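Local coordinates for protein M32 carboxypeptidase (Pyrococcus furiosus, PDB 1KA2) that releases amino acids one after another from the C-terminus of peptides as a broad-specificity, metal-dependent M32-family carboxypeptidase, at residues A[115-128]-A[401-414]. Residues are numbered along the deposited sequence; the frame is centred on the assembly and turned at random.
Sequences ATKAWEEAKAKDDF and KYSEGILQDIHWAH
Thr116 and Ala413 bring their CA atoms to 5.0 Å, Lys123 and Ser403 come nearly as close, and between these points the last turns of helix 102-124 lie along the winding chain of 401-414; the loop after the helix continues the contact, with the CA atoms of Asp126 and Tyr402 5.4 Å apart. With CG anti to the backbone N (chi1 162°), the Trp119 indole reaches across: NE1 donates to Leu407 O at 2.9 Å, a bent bond (N-H...O 133°), because Leu407 O lies somewhat out of the indole plane, and Ile410 CA lies over the six-membered ring in a CH-pi contact. Ala413, small enough for close approach, sets its CB 3.6 Å from Trp119 CB. A leucine in place of Trp119 would probably leave Leu407 O without this donor and Ile410 without a flat surface to pack on. Lys123, fully extended, lays its aliphatic chain past Leu407 O and gives NZ to Gln408 O at 3.2 Å. Beyond the helix, Ser403 N donates to Asp126 OD1 at 3.2 Å; Ser403 OG is modelled very close to the same oxygen, a doubtful length. Phe128 CB sits 3.5 Å from the Tyr402 ring centroid, and the Phe128 ring turns an edge to Leu407 CD1. Asp409 pairs with Arg366 and Arg351. Thus Trp119 and Lys123 supply donors to Leu407 O and Gln408 O of the predicted GXXQDXHW motif, beside apolar packing by Ile410, Ala413, Leu407 and Phe128.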
loop_
_atom_site.group_PDB
_atom_site.type_symbol
_atom_site.label_atom_id
_atom_site.label_comp_id
_atom_site.label_asym_id
_atom_site.label_seq_id
_atom_site.Cartn_x
_atom_site.Cartn_y
_atom_site.Cartn_z
ATOM N N ALA A 115 25.704 9.455 1.724
ATOM C CA ALA A 115 25.783 10.874 2.032
ATOM C C ALA A 115 24.590 11.303 2.874
ATOM O O ALA A 115 24.719 12.162 3.744
ATOM C CB ALA A 115 25.849 11.702 0.744
ATOM N N THR A 116 23.430 10.705 2.617
ATOM C CA THR A 116 22.231 11.052 3.370
ATOM C C THR A 116 22.414 10.638 4.831
ATOM O O THR A 116 22.101 11.400 5.749
ATOM C CB THR A 116 20.977 10.366 2.786
ATOM O OG1 THR A 116 20.682 10.919 1.497
ATOM C CG2 THR A 116 19.782 10.564 3.707
ATOM N N LYS A 117 22.930 9.427 5.037
ATOM C CA LYS A 117 23.167 8.910 6.383
ATOM C C LYS A 117 24.194 9.772 7.106
ATOM O O LYS A 117 24.056 10.058 8.302
ATOM C CB LYS A 117 23.668 7.461 6.318
ATOM C CG LYS A 117 22.611 6.445 5.902
ATOM C CD LYS A 117 21.588 6.212 7.016
ATOM C CE LYS A 117 22.250 5.572 8.245
ATOM N NZ LYS A 117 21.307 5.256 9.356
ATOM N N ALA A 118 25.226 10.184 6.380
ATOM C CA ALA A 118 26.270 11.016 6.967
ATOM C C ALA A 118 25.752 12.423 7.263
ATOM O O ALA A 118 26.181 13.071 8.222
ATOM C CB ALA A 118 27.473 11.080 6.035
ATOM N N TRP A 119 24.829 12.891 6.429
ATOM C CA TRP A 119 24.231 14.214 6.604
ATOM C C TRP A 119 23.283 14.146 7.798
ATOM O O TRP A 119 23.177 15.091 8.589
ATOM C CB TRP A 119 23.431 14.600 5.354
ATOM C CG TRP A 119 22.453 15.710 5.575
ATOM C CD1 TRP A 119 22.708 17.055 5.516
ATOM C CD2 TRP A 119 21.077 15.581 5.953
ATOM N NE1 TRP A 119 21.582 17.764 5.840
ATOM C CE2 TRP A 119 20.568 16.886 6.114
ATOM C CE3 TRP A 119 20.228 14.492 6.184
ATOM C CZ2 TRP A 119 19.238 17.132 6.482
ATOM C CZ3 TRP A 119 18.914 14.736 6.550
ATOM C CH2 TRP A 119 18.430 16.039 6.700
ATOM N N GLU A 120 22.610 13.007 7.928
ATOM C CA GLU A 120 21.648 12.809 8.997
ATOM C C GLU A 120 22.255 12.903 10.403
ATOM O O GLU A 120 21.650 13.493 11.302
ATOM C CB GLU A 120 20.927 11.473 8.781
ATOM C CG GLU A 120 19.544 11.413 9.401
ATOM C CD GLU A 120 18.711 10.228 8.895
ATOM O OE1 GLU A 120 18.250 10.272 7.729
ATOM O OE2 GLU A 120 18.540 9.250 9.664
ATOM N N GLU A 121 23.438 12.330 10.607
ATOM C CA GLU A 121 24.067 12.412 11.918
ATOM C C GLU A 121 24.760 13.760 12.049
ATOM O O GLU A 121 24.768 14.352 13.124
ATOM C CB GLU A 121 25.071 11.271 12.142
ATOM C CG GLU A 121 24.463 10.033 12.840
ATOM C CD GLU A 121 23.775 10.370 14.164
ATOM O OE1 GLU A 121 24.339 11.184 14.932
ATOM O OE2 GLU A 121 22.682 9.813 14.441
ATOM N N ALA A 122 25.312 14.260 10.946
ATOM C CA ALA A 122 25.991 15.555 10.943
ATOM C C ALA A 122 25.072 16.707 11.379
ATOM O O ALA A 122 25.519 17.635 12.057
ATOM C CB ALA A 122 26.562 15.848 9.555
ATOM N N LYS A 123 23.799 16.651 10.983
ATOM C CA LYS A 123 22.839 17.693 11.345
ATOM C C LYS A 123 22.505 17.606 12.815
ATOM O O LYS A 123 22.412 18.618 13.502
ATOM C CB LYS A 123 21.537 17.560 10.554
ATOM C CG LYS A 123 20.506 18.610 10.949
ATOM C CD LYS A 123 19.193 18.453 10.197
ATOM C CE LYS A 123 18.196 19.519 10.645
ATOM N NZ LYS A 123 16.873 19.387 9.977
ATOM N N ALA A 124 22.319 16.381 13.287
ATOM C CA ALA A 124 21.982 16.141 14.681
ATOM C C ALA A 124 23.127 16.509 15.630
ATOM O O ALA A 124 22.896 17.098 16.683
ATOM C CB ALA A 124 21.588 14.674 14.870
ATOM N N LYS A 125 24.358 16.169 15.257
ATOM C CA LYS A 125 25.507 16.475 16.104
ATOM C C LYS A 125 26.199 17.781 15.706
ATOM O O LYS A 125 27.321 18.058 16.135
ATOM C CB LYS A 125 26.515 15.317 16.078
ATOM C CG LYS A 125 27.578 15.412 17.178
ATOM C CD LYS A 125 28.421 14.149 17.291
ATOM C CE LYS A 125 29.339 14.218 18.507
ATOM N NZ LYS A 125 29.980 12.903 18.815
ATOM N N ASP A 126 25.519 18.582 14.889
ATOM C CA ASP A 126 26.050 19.868 14.434
ATOM C C ASP A 126 27.513 19.807 14.013
ATOM O O ASP A 126 28.319 20.603 14.481
ATOM C CB ASP A 126 25.903 20.925 15.536
ATOM C CG ASP A 126 24.467 21.332 15.769
ATOM O OD1 ASP A 126 23.860 21.904 14.844
ATOM O OD2 ASP A 126 23.946 21.080 16.874
ATOM N N ASP A 127 27.862 18.874 13.136
ATOM C CA ASP A 127 29.245 18.761 12.697
ATOM C C ASP A 127 29.353 18.637 11.183
ATOM O O ASP A 127 29.057 17.581 10.607
ATOM C CB ASP A 127 29.917 17.565 13.366
ATOM C CG ASP A 127 31.369 17.415 12.959
ATOM O OD1 ASP A 127 32.131 18.401 13.067
ATOM O OD2 ASP A 127 31.751 16.308 12.533
ATOM N N PHE A 128 29.795 19.723 10.551
ATOM C CA PHE A 128 29.932 19.774 9.102
ATOM C C PHE A 128 31.043 18.878 8.568
ATOM O O PHE A 128 30.998 18.461 7.411
ATOM C CB PHE A 128 30.180 21.216 8.639
ATOM C CG PHE A 128 30.063 21.404 7.148
ATOM C CD1 PHE A 128 28.818 21.363 6.521
ATOM C CD2 PHE A 128 31.198 21.607 6.366
ATOM C CE1 PHE A 128 28.703 21.520 5.135
ATOM C CE2 PHE A 128 31.091 21.765 4.973
ATOM C CZ PHE A 128 29.840 21.722 4.360
ATOM N N LYS A 401 25.080 27.803 14.378
ATOM C CA LYS A 401 25.440 26.401 14.319
ATOM C C LYS A 401 25.056 25.822 12.955
ATOM O O LYS A 401 24.141 26.311 12.294
ATOM C CB LYS A 401 24.765 25.636 15.459
ATOM C CG LYS A 401 23.308 25.981 15.690
ATOM C CD LYS A 401 22.726 25.049 16.746
ATOM C CE LYS A 401 21.273 25.335 17.021
ATOM N NZ LYS A 401 20.735 24.380 18.017
ATOM N N TYR A 402 25.764 24.783 12.536
ATOM C CA TYR A 402 25.524 24.176 11.234
ATOM C C TYR A 402 24.084 23.736 10.974
ATOM O O TYR A 402 23.604 23.851 9.848
ATOM C CB TYR A 402 26.496 23.004 11.025
ATOM C CG TYR A 402 27.947 23.437 10.919
ATOM C CD1 TYR A 402 28.919 22.920 11.779
ATOM C CD2 TYR A 402 28.351 24.366 9.955
ATOM C CE1 TYR A 402 30.261 23.319 11.684
ATOM C CE2 TYR A 402 29.691 24.771 9.848
ATOM C CZ TYR A 402 30.641 24.242 10.715
ATOM O OH TYR A 402 31.966 24.626 10.602
ATOM N N SER A 403 23.389 23.259 12.005
ATOM C CA SER A 403 22.004 22.801 11.848
ATOM C C SER A 403 21.013 23.917 11.511
ATOM O O SER A 403 19.983 23.666 10.882
ATOM C CB SER A 403 21.540 22.046 13.102
ATOM O OG SER A 403 21.716 22.817 14.279
ATOM N N GLU A 404 21.314 25.142 11.939
ATOM C CA GLU A 404 20.458 26.286 11.637
ATOM C C GLU A 404 20.830 26.804 10.264
ATOM O O GLU A 404 20.103 27.606 9.686
ATOM C CB GLU A 404 20.680 27.432 12.614
ATOM C CG GLU A 404 20.506 27.085 14.044
ATOM C CD GLU A 404 20.604 28.312 14.908
ATOM O OE1 GLU A 404 21.651 28.997 14.838
ATOM O OE2 GLU A 404 19.628 28.585 15.636
ATOM N N GLY A 405 21.963 26.351 9.746
ATOM C CA GLY A 405 22.393 26.823 8.443
ATOM C C GLY A 405 22.437 25.831 7.299
ATOM O O GLY A 405 21.460 25.171 6.986
ATOM N N ILE A 406 23.607 25.737 6.682
ATOM C CA ILE A 406 23.846 24.869 5.537
ATOM C C ILE A 406 23.404 23.399 5.698
ATOM O O ILE A 406 23.198 22.698 4.718
ATOM C CB ILE A 406 25.349 24.924 5.167
ATOM C CG1 ILE A 406 25.602 24.276 3.806
ATOM C CG2 ILE A 406 26.156 24.263 6.277
ATOM C CD1 ILE A 406 27.062 24.441 3.325
ATOM N N LEU A 407 23.245 22.945 6.931
ATOM C CA LEU A 407 22.865 21.564 7.171
ATOM C C LEU A 407 21.367 21.284 7.338
ATOM O O LEU A 407 20.949 20.127 7.400
ATOM C CB LEU A 407 23.630 21.057 8.399
ATOM C CG LEU A 407 24.632 19.919 8.172
ATOM C CD1 LEU A 407 25.446 20.135 6.881
ATOM C CD2 LEU A 407 25.528 19.825 9.408
ATOM N N GLN A 408 20.556 22.334 7.405
ATOM C CA GLN A 408 19.123 22.152 7.625
ATOM C C GLN A 408 18.314 21.303 6.641
ATOM O O GLN A 408 17.388 20.600 7.061
ATOM C CB GLN A 408 18.427 23.508 7.781
ATOM C CG GLN A 408 18.414 24.388 6.535
ATOM C CD GLN A 408 17.716 25.711 6.794
ATOM O OE1 GLN A 408 16.534 25.883 6.477
ATOM N NE2 GLN A 408 18.443 26.651 7.394
ATOM N N ASP A 409 18.637 21.361 5.348
ATOM C CA ASP A 409 17.881 20.599 4.343
ATOM C C ASP A 409 18.576 19.350 3.811
ATOM O O ASP A 409 19.796 19.311 3.682
ATOM C CB ASP A 409 17.528 21.501 3.165
ATOM C CG ASP A 409 16.523 22.571 3.531
ATOM O OD1 ASP A 409 16.636 23.691 2.982
ATOM O OD2 ASP A 409 15.613 22.290 4.352
ATOM N N ILE A 410 17.776 18.342 3.473
ATOM C CA ILE A 410 18.276 17.064 2.950
ATOM C C ILE A 410 18.657 17.104 1.460
ATOM O O ILE A 410 19.454 16.303 1.002
ATOM C CB ILE A 410 17.203 15.936 3.072
ATOM C CG1 ILE A 410 16.403 16.080 4.362
ATOM C CG2 ILE A 410 17.873 14.570 3.047
ATOM C CD1 ILE A 410 15.393 14.938 4.601
ATOM N N HIS A 411 18.083 18.033 0.709
ATOM C CA HIS A 411 18.307 18.103 -0.736
ATOM C C HIS A 411 19.704 17.834 -1.303
ATOM O O HIS A 411 19.855 16.994 -2.189
ATOM C CB HIS A 411 17.774 19.428 -1.266
ATOM C CG HIS A 411 16.392 19.747 -0.786
ATOM N ND1 HIS A 411 15.372 20.105 -1.640
ATOM C CD2 HIS A 411 15.868 19.787 0.460
ATOM C CE1 HIS A 411 14.280 20.354 -0.939
ATOM N NE2 HIS A 411 14.556 20.167 0.339
ATOM N N TRP A 412 20.725 18.517 -0.805
ATOM C CA TRP A 412 22.055 18.295 -1.343
ATOM C C TRP A 412 22.565 16.888 -1.105
ATOM O O TRP A 412 23.190 16.295 -1.989
ATOM C CB TRP A 412 23.045 19.330 -0.786
ATOM C CG TRP A 412 22.802 20.710 -1.328
ATOM C CD1 TRP A 412 21.852 21.071 -2.238
ATOM C CD2 TRP A 412 23.506 21.911 -0.989
ATOM N NE1 TRP A 412 21.914 22.415 -2.486
ATOM C CE2 TRP A 412 22.920 22.960 -1.732
ATOM C CE3 TRP A 412 24.574 22.204 -0.130
ATOM C CZ2 TRP A 412 23.363 24.286 -1.644
ATOM C CZ3 TRP A 412 25.019 23.524 -0.042
ATOM C CH2 TRP A 412 24.410 24.549 -0.797
ATOM N N ALA A 413 22.291 16.345 0.079
ATOM C CA ALA A 413 22.746 14.999 0.409
ATOM C C ALA A 413 22.064 13.998 -0.524
ATOM O O ALA A 413 22.636 12.958 -0.856
ATOM C CB ALA A 413 22.439 14.668 1.869
ATOM N N HIS A 414 20.843 14.309 -0.946
ATOM C CA HIS A 414 20.150 13.418 -1.861
ATOM C C HIS A 414 20.685 13.637 -3.273
ATOM O O HIS A 414 20.409 12.851 -4.175
ATOM C CB HIS A 414 18.636 13.686 -1.855
ATOM C CG HIS A 414 17.910 13.048 -0.711
ATOM N ND1 HIS A 414 16.561 13.234 -0.496
ATOM C CD2 HIS A 414 18.345 12.228 0.273
ATOM C CE1 HIS A 414 16.198 12.554 0.580
ATOM N NE2 HIS A 414 17.259 11.937 1.063
HETATM O O HOH W 1 21.045 21.306 17.830
#